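Local coordinates for DegV family protein (Streptococcus agalactiae, PDB 3LUP) that binds a long-chain fatty acid, here elaidic acid, and may take part in lipid transport or fatty acid metabolism, at residues E244-Y247 and N248-K252; A181-G184 and N185-I189; N129-R132 and N133-C137. One frame throughout, in Å; residues are numbered along the deposited sequence.

Contact 1: E244-Y247 and N248-K252; sequences EQLY and NLLAK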
loop_
_atom_site.group_PDB
_atom_site.type_symbol
_atom_site.label_atom_id
_atom_site.label_comp_id
_atom_site.label_asym_id
_atom_site.label_seq_id
_atom_site.Cartn_x
_atom_site.Cartn_y
_atom_site.Cartn_z
ATOM N N GLU A 244 -1.245 3.531 18.947
ATOM C CA GLU A 244 -0.510 4.213 20.018
ATOM C C GLU A 244 0.204 3.203 20.898
ATOM O O GLU A 244 1.325 3.428 21.328
ATOM C CB GLU A 244 -1.444 5.045 20.883
ATOM C CG GLU A 244 -1.992 6.286 20.205
ATOM C CD GLU A 244 -2.848 7.140 21.150
ATOM O OE1 GLU A 244 -3.257 6.630 22.236
ATOM O OE2 GLU A 244 -3.118 8.322 20.803
ATOM N N GLN A 245 -0.468 2.087 21.158
ATOM C CA GLN A 245 0.120 0.959 21.859
ATOM C C GLN A 245 1.377 0.479 21.145
ATOM O O GLN A 245 2.454 0.450 21.737
ATOM C CB GLN A 245 -0.901 -0.175 21.972
ATOM C CG GLN A 245 -0.325 -1.528 22.360
ATOM C CD GLN A 245 0.229 -1.570 23.767
ATOM O OE1 GLN A 245 0.039 -0.653 24.558
ATOM N NE2 GLN A 245 0.919 -2.648 24.087
ATOM N N LEU A 246 1.239 0.114 19.869
ATOM C CA LEU A 246 2.372 -0.358 19.088
ATOM C C LEU A 246 3.461 0.703 19.013
ATOM O O LEU A 246 4.647 0.379 19.067
ATOM C CB LEU A 246 1.933 -0.777 17.689
ATOM C CG LEU A 246 2.995 -1.321 16.721
ATOM C CD1 LEU A 246 3.943 -2.417 17.306
ATOM C CD2 LEU A 246 2.291 -1.793 15.436
ATOM N N TYR A 247 3.049 1.966 18.907
ATOM C CA TYR A 247 3.973 3.098 18.899
ATOM C C TYR A 247 4.827 3.111 20.149
ATOM O O TYR A 247 6.048 3.299 20.071
ATOM C CB TYR A 247 3.208 4.417 18.799
ATOM C CG TYR A 247 4.083 5.645 18.712
ATOM C CD1 TYR A 247 4.505 6.142 17.473
ATOM C CD2 TYR A 247 4.472 6.328 19.863
ATOM C CE1 TYR A 247 5.299 7.271 17.388
ATOM C CE2 TYR A 247 5.259 7.466 19.786
ATOM C CZ TYR A 247 5.665 7.928 18.548
ATOM O OH TYR A 247 6.454 9.046 18.483
ATOM N N ASN A 248 4.174 2.921 21.296
ATOM C CA ASN A 248 4.861 2.875 22.585
ATOM C C ASN A 248 5.783 1.677 22.692
ATOM O O ASN A 248 6.914 1.827 23.124
ATOM C CB ASN A 248 3.870 2.917 23.745
ATOM C CG ASN A 248 3.095 4.221 23.798
ATOM O OD1 ASN A 248 3.600 5.279 23.405
ATOM N ND2 ASN A 248 1.855 4.153 24.274
ATOM N N LEU A 249 5.315 0.504 22.269
ATOM C CA LEU A 249 6.162 -0.681 22.217
ATOM C C LEU A 249 7.426 -0.435 21.395
ATOM O O LEU A 249 8.499 -0.907 21.752
ATOM C CB LEU A 249 5.401 -1.875 21.640
ATOM C CG LEU A 249 4.259 -2.471 22.467
ATOM C CD1 LEU A 249 3.366 -3.383 21.591
ATOM C CD2 LEU A 249 4.776 -3.195 23.722
ATOM N N LEU A 250 7.291 0.307 20.297
ATOM C CA LEU A 250 8.415 0.656 19.437
ATOM C C LEU A 250 9.221 1.835 19.975
ATOM O O LEU A 250 10.419 1.945 19.716
ATOM C CB LEU A 250 7.921 0.946 18.027
ATOM C CG LEU A 250 7.452 -0.293 17.264
ATOM C CD1 LEU A 250 7.029 0.115 15.881
ATOM C CD2 LEU A 250 8.558 -1.334 17.188
ATOM N N ALA A 251 8.556 2.710 20.722
ATOM C CA ALA A 251 9.231 3.806 21.404
ATOM C C ALA A 251 10.172 3.225 22.450
ATOM O O ALA A 251 11.346 3.577 22.504
ATOM C CB ALA A 251 8.213 4.754 22.051
ATOM N N LYS A 252 9.644 2.312 23.259
ATOM C CA LYS A 252 10.432 1.606 24.264
ATOM C C LYS A 252 11.613 0.884 23.618
ATOM O O LYS A 252 12.710 0.893 24.157
ATOM C CB LYS A 252 9.571 0.617 25.072
ATOM C CG LYS A 252 10.344 -0.053 26.195
ATOM C CD LYS A 252 9.506 -0.958 27.077
ATOM C CE LYS A 252 10.351 -1.492 28.229
ATOM N NZ LYS A 252 9.546 -2.253 29.227
#

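Contact 2: A181-G184 and N185-I189; sequences AIIG and NLLSI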
loop_
_atom_site.group_PDB
_atom_site.type_symbol
_atom_site.label_atom_id
_atom_site.label_comp_id
_atom_site.label_asym_id
_atom_site.label_seq_id
_atom_site.Cartn_x
_atom_site.Cartn_y
_atom_site.Cartn_z
ATOM N N ALA A 181 -9.934 -21.824 3.069
ATOM C CA ALA A 181 -9.455 -23.113 3.583
ATOM C C ALA A 181 -8.877 -23.025 4.996
ATOM O O ALA A 181 -8.938 -23.985 5.753
ATOM C CB ALA A 181 -8.435 -23.725 2.634
ATOM N N ILE A 182 -8.318 -21.872 5.347
ATOM C CA ILE A 182 -7.655 -21.698 6.645
ATOM C C ILE A 182 -8.443 -20.859 7.675
ATOM O O ILE A 182 -8.025 -20.757 8.833
ATOM C CB ILE A 182 -6.211 -21.125 6.492
ATOM C CG1 ILE A 182 -6.230 -19.785 5.749
ATOM C CG2 ILE A 182 -5.299 -22.131 5.797
ATOM C CD1 ILE A 182 -4.906 -19.055 5.749
ATOM N N ILE A 183 -9.572 -20.281 7.262
ATOM C CA ILE A 183 -10.316 -19.346 8.121
ATOM C C ILE A 183 -10.780 -19.972 9.450
ATOM O O ILE A 183 -10.627 -19.358 10.513
ATOM C CB ILE A 183 -11.478 -18.631 7.367
ATOM C CG1 ILE A 183 -12.207 -17.646 8.293
ATOM C CG2 ILE A 183 -12.428 -19.635 6.697
ATOM C CD1 ILE A 183 -13.445 -16.939 7.647
ATOM N N GLY A 184 -11.303 -21.198 9.386
ATOM C CA GLY A 184 -11.744 -21.930 10.573
ATOM C C GLY A 184 -10.697 -22.050 11.671
ATOM O O GLY A 184 -11.037 -22.141 12.843
ATOM N N ASN A 185 -9.421 -22.055 11.284
ATOM C CA ASN A 185 -8.299 -22.150 12.224
ATOM C C ASN A 185 -7.867 -20.820 12.837
ATOM O O ASN A 185 -7.232 -20.795 13.890
ATOM C CB ASN A 185 -7.101 -22.797 11.542
ATOM C CG ASN A 185 -7.332 -24.259 11.238
ATOM O OD1 ASN A 185 -8.097 -24.944 11.933
ATOM N ND2 ASN A 185 -6.668 -24.752 10.191
ATOM N N LEU A 186 -8.213 -19.718 12.182
ATOM C CA LEU A 186 -7.745 -18.419 12.623
ATOM C C LEU A 186 -8.792 -17.630 13.391
ATOM O O LEU A 186 -8.469 -16.621 14.014
ATOM C CB LEU A 186 -7.250 -17.609 11.425
ATOM C CG LEU A 186 -6.327 -18.355 10.461
ATOM C CD1 LEU A 186 -6.122 -17.543 9.205
ATOM C CD2 LEU A 186 -4.994 -18.694 11.103
ATOM N N LEU A 187 -10.039 -18.089 13.362
ATOM C CA LEU A 187 -11.137 -17.307 13.947
ATOM C C LEU A 187 -11.036 -17.020 15.456
ATOM O O LEU A 187 -11.359 -15.919 15.889
ATOM C CB LEU A 187 -12.504 -17.879 13.562
ATOM C CG LEU A 187 -13.023 -17.407 12.187
ATOM C CD1 LEU A 187 -14.407 -17.997 11.876
ATOM C CD2 LEU A 187 -13.034 -15.868 12.036
ATOM N N SER A 188 -10.562 -17.990 16.234
ATOM C CA SER A 188 -10.455 -17.837 17.687
ATOM C C SER A 188 -9.215 -17.113 18.170
ATOM O O SER A 188 -9.026 -16.934 19.370
ATOM C CB SER A 188 -10.488 -19.203 18.354
ATOM O OG SER A 188 -11.829 -19.600 18.541
ATOM N N ILE A 189 -8.358 -16.708 17.246
ATOM C CA ILE A 189 -7.045 -16.204 17.624
ATOM C C ILE A 189 -6.747 -14.869 16.921
ATOM O O ILE A 189 -7.579 -14.361 16.176
ATOM C CB ILE A 189 -5.944 -17.284 17.370
ATOM C CG1 ILE A 189 -5.859 -17.634 15.882
ATOM C CG2 ILE A 189 -6.203 -18.561 18.195
ATOM C CD1 ILE A 189 -4.478 -18.066 15.447
#

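Contact 3: N129-R132 and N133-C137; sequences NLVR and NALMC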
loop_
_atom_site.group_PDB
_atom_site.type_symbol
_atom_site.label_atom_id
_atom_site.label_comp_id
_atom_site.label_asym_id
_atom_site.label_seq_id
_atom_site.Cartn_x
_atom_site.Cartn_y
_atom_site.Cartn_z
ATOM N N ASN A 129 6.262 6.018 -0.053
ATOM C CA ASN A 129 7.700 6.193 0.142
ATOM C C ASN A 129 8.517 5.864 -1.106
ATOM O O ASN A 129 9.470 6.557 -1.397
ATOM C CB ASN A 129 8.190 5.342 1.309
ATOM C CG ASN A 129 7.741 5.876 2.678
ATOM O OD1 ASN A 129 7.886 5.178 3.683
ATOM N ND2 ASN A 129 7.219 7.110 2.723
ATOM N N LEU A 130 8.127 4.825 -1.847
ATOM C CA LEU A 130 8.798 4.501 -3.109
ATOM C C LEU A 130 8.719 5.637 -4.113
ATOM O O LEU A 130 9.696 5.956 -4.779
ATOM C CB LEU A 130 8.244 3.220 -3.733
ATOM C CG LEU A 130 8.663 1.922 -3.038
ATOM C CD1 LEU A 130 7.899 0.745 -3.639
ATOM C CD2 LEU A 130 10.170 1.697 -3.085
ATOM N N VAL A 131 7.541 6.232 -4.220
ATOM C CA VAL A 131 7.326 7.369 -5.093
ATOM C C VAL A 131 8.280 8.489 -4.697
ATOM O O VAL A 131 9.100 8.928 -5.501
ATOM C CB VAL A 131 5.852 7.838 -5.021
ATOM C CG1 VAL A 131 5.641 9.142 -5.776
ATOM C CG2 VAL A 131 4.910 6.729 -5.531
ATOM N N ARG A 132 8.183 8.919 -3.443
ATOM C CA ARG A 132 9.094 9.892 -2.870
ATOM C C ARG A 132 10.578 9.556 -3.119
ATOM O O ARG A 132 11.346 10.425 -3.525
ATOM C CB ARG A 132 8.800 10.011 -1.378
ATOM C CG ARG A 132 9.430 11.186 -0.675
ATOM C CD ARG A 132 10.833 10.883 -0.188
ATOM N NE ARG A 132 10.891 9.619 0.540
ATOM C CZ ARG A 132 10.565 9.472 1.821
ATOM N NH1 ARG A 132 10.663 8.276 2.392
ATOM N NH2 ARG A 132 10.141 10.511 2.533
ATOM N N ASN A 133 10.979 8.314 -2.865
ATOM C CA ASN A 133 12.364 7.885 -3.088
ATOM C C ASN A 133 12.802 8.091 -4.527
ATOM O O ASN A 133 13.869 8.655 -4.786
ATOM C CB ASN A 133 12.582 6.422 -2.677
ATOM C CG ASN A 133 12.492 6.223 -1.187
ATOM O OD1 ASN A 133 12.237 7.170 -0.446
ATOM N ND2 ASN A 133 12.680 4.990 -0.731
ATOM N N ALA A 134 11.966 7.646 -5.459
ATOM C CA ALA A 134 12.284 7.750 -6.871
ATOM C C ALA A 134 12.452 9.214 -7.254
ATOM O O ALA A 134 13.280 9.551 -8.095
ATOM C CB ALA A 134 11.207 7.096 -7.711
ATOM N N LEU A 135 11.674 10.080 -6.611
ATOM C CA LEU A 135 11.774 11.521 -6.832
ATOM C C LEU A 135 13.118 12.115 -6.441
ATOM O O LEU A 135 13.718 12.842 -7.232
ATOM C CB LEU A 135 10.644 12.262 -6.122
ATOM C CG LEU A 135 9.523 12.765 -7.031
ATOM C CD1 LEU A 135 8.764 11.635 -7.678
ATOM C CD2 LEU A 135 8.592 13.637 -6.220
HETATM N N MSE A 136 13.586 11.803 -5.231
HETATM C CA MSE A 136 14.885 12.296 -4.768
HETATM C C MSE A 136 16.039 11.726 -5.623
HETATM O O MSE A 136 17.053 12.395 -5.817
HETATM C CB MSE A 136 15.126 11.976 -3.284
HETATM C CG MSE A 136 13.979 12.234 -2.305
HETATM SE SE MSE A 136 14.411 11.379 -0.548
HETATM C CE MSE A 136 15.860 12.579 0.031
ATOM N N CYS A 137 15.878 10.491 -6.111
ATOM C CA CYS A 137 16.837 9.859 -7.032
ATOM C C CYS A 137 16.945 10.620 -8.353
ATOM O O CYS A 137 18.042 10.821 -8.883
ATOM C CB CYS A 137 16.405 8.430 -7.341
ATOM S SG CYS A 137 16.678 7.251 -6.030
HETATM O O HOH W 1 11.923 5.328 2.630
#

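Contact 1: E244-Y247 and N248-K252
Gln245 and Leu249 meet one turn apart on helix 240-252, the helix of the beta-alpha-beta unit that links strands 230-236 and 259-263. Followed outward, Gln245 leaves the helix with CB directed away from residues 248-252; CG stands opposite the backbone N (chi1 165°), and a bend at chi2 (67°) swings the amide back along the helix. As a result NE2, the tip, lies 3.6 Å from Leu249 CD1 and 3.7 Å from Leu249 CG, a van der Waals approach of an amide nitrogen to a branched apolar end.

Beside it, Leu246 and Leu250 run side by side in the same direction, with Leu246 CD1 4.1 Å from Leu250 CG. Both are buried, touching Leu217 and Val221 of helix 210-224 respectively. Tyr247 turns elsewhere, its side chain touching Ile261 and Ile234 of the sheet; Asn248 OD1 comes to the ring edge in plane, 3.8 Å from Tyr247 CD2, with the amide turned steeply against the ring.

Four i to i+4 bonds carry the backbone: Leu249 N reaches Gln245 O at 2.9 Å and 169°, the straightest, whereas Ala251 N to Tyr247 O, at 2.7 Å, is more bent. Polar bonding between the two segments is therefore a backbone matter, while the side chains meet by dispersion and present leucines to the neighbouring helix and Tyr247 to the sheet.

Contact 2: A181-G184 and N185-I189
Ile182 and Leu186, and likewise Ile183 and Leu187, pair i to i+4 where helix 179-186 runs out into a type I beta turn, Leu186 to Ile189. The evidence for an irregular end lies in the hydrogen bonds, which are largely i to i+3. Asn185 N binds Ile182 O at 3.1 Å, and Leu186 N binds Ile183 O at 3.0 Å. Ile183 O also receives Leu187 N in a bond bent to 125°, so one carbonyl takes two successive N-H groups, the second weakly. The turn itself is closed by Ile189 N to Leu186 O at 3.2 Å.

Apolar contacts form two separate pairs. Ile182 places CG1 between its backbone N and carbonyl carbon (chi1 58°), and its CD1 comes within 4.0 Å of Leu186 CD1. This pair faces the protein, since both side chains touch Val203 of strand 201-205 and Leu186 also touches Leu167. The other pair starts from Ile183, whose CG1 lies opposite the backbone N; Leu187, an exposed residue, slants across it.

There Ile183 CG1 and Leu187 CG are 4.0 Å apart, and Leu187 CG also sits 3.5 Å from Ile183 O.

Contact 3: N129-R132 and N133-C137
The guanidinium of Arg132 and the amide of Asn133 lie nearly coplanar, 10° apart, and meet through an edge: Asn133 OD1 sits at the guanidinium edge, in its plane, together with water 1. From Arg132 NE to Asn133 OD1 the distance is 3.0 Å, and the N-H points at the oxygen with an angle of 161°. NH1 of Arg132 adds a weak bond to the same Asn133 OD1 at 3.4 Å. The water accepts weak bonds from Arg132 NH1 and Asn133 ND2, linking the two groups loosely.

Bends in Arg132 at chi2 (-87°) and chi3 bring the guanidinium round to Asn133, while Met136, a selenomethionine, leans back so that its SE lies 3.6 Å from Arg132 CD. Helix 124-138 supplies the frame through regular i to i+4 bonds, such as Asn133 N to Asn129 O at 2.7 Å. On another side of the helix Val131 and Leu135 pack against Leu8 of strand 6-11.

Asn133 ND2 bonds to Gln154 OE1 of helix 144-155, and Arg132 NH1 makes a salt bridge with Asp231. The amide is thus held at both ends, OD1 by the arginine and ND2 by the glutamine, which should fix its rotation; the carboxylate and OD1 together probably stabilise the guanidinium charge.

How the contacts relate
Along the chain contact 3 comes first, then contact 2, then contact 1, each on a different helix: 124-138, 179-186 and 240-252, with contact 2 running past the end of its own. None touches another. The centres of contacts 1 and 2 lie about 28 Å apart. Those of contacts 1 and 3 are about 27 Å apart. Contacts 2 and 3, on opposite sides of the chain's centre, have centres about 38 Å apart. Contacts 1 and 2 both pack on the mixed six-stranded sheet, near its outer strands 259-263 and 201-205 respectively, whereas contact 3 packs on strand 6-11 of the parallel sheet and reaches the mixed sheet through Asp231. Side chains of Leu246 and Asn129 are about 10 and 9 Å from bound elaidic acid, placing contacts 1 and 3 near the lipid but not against it.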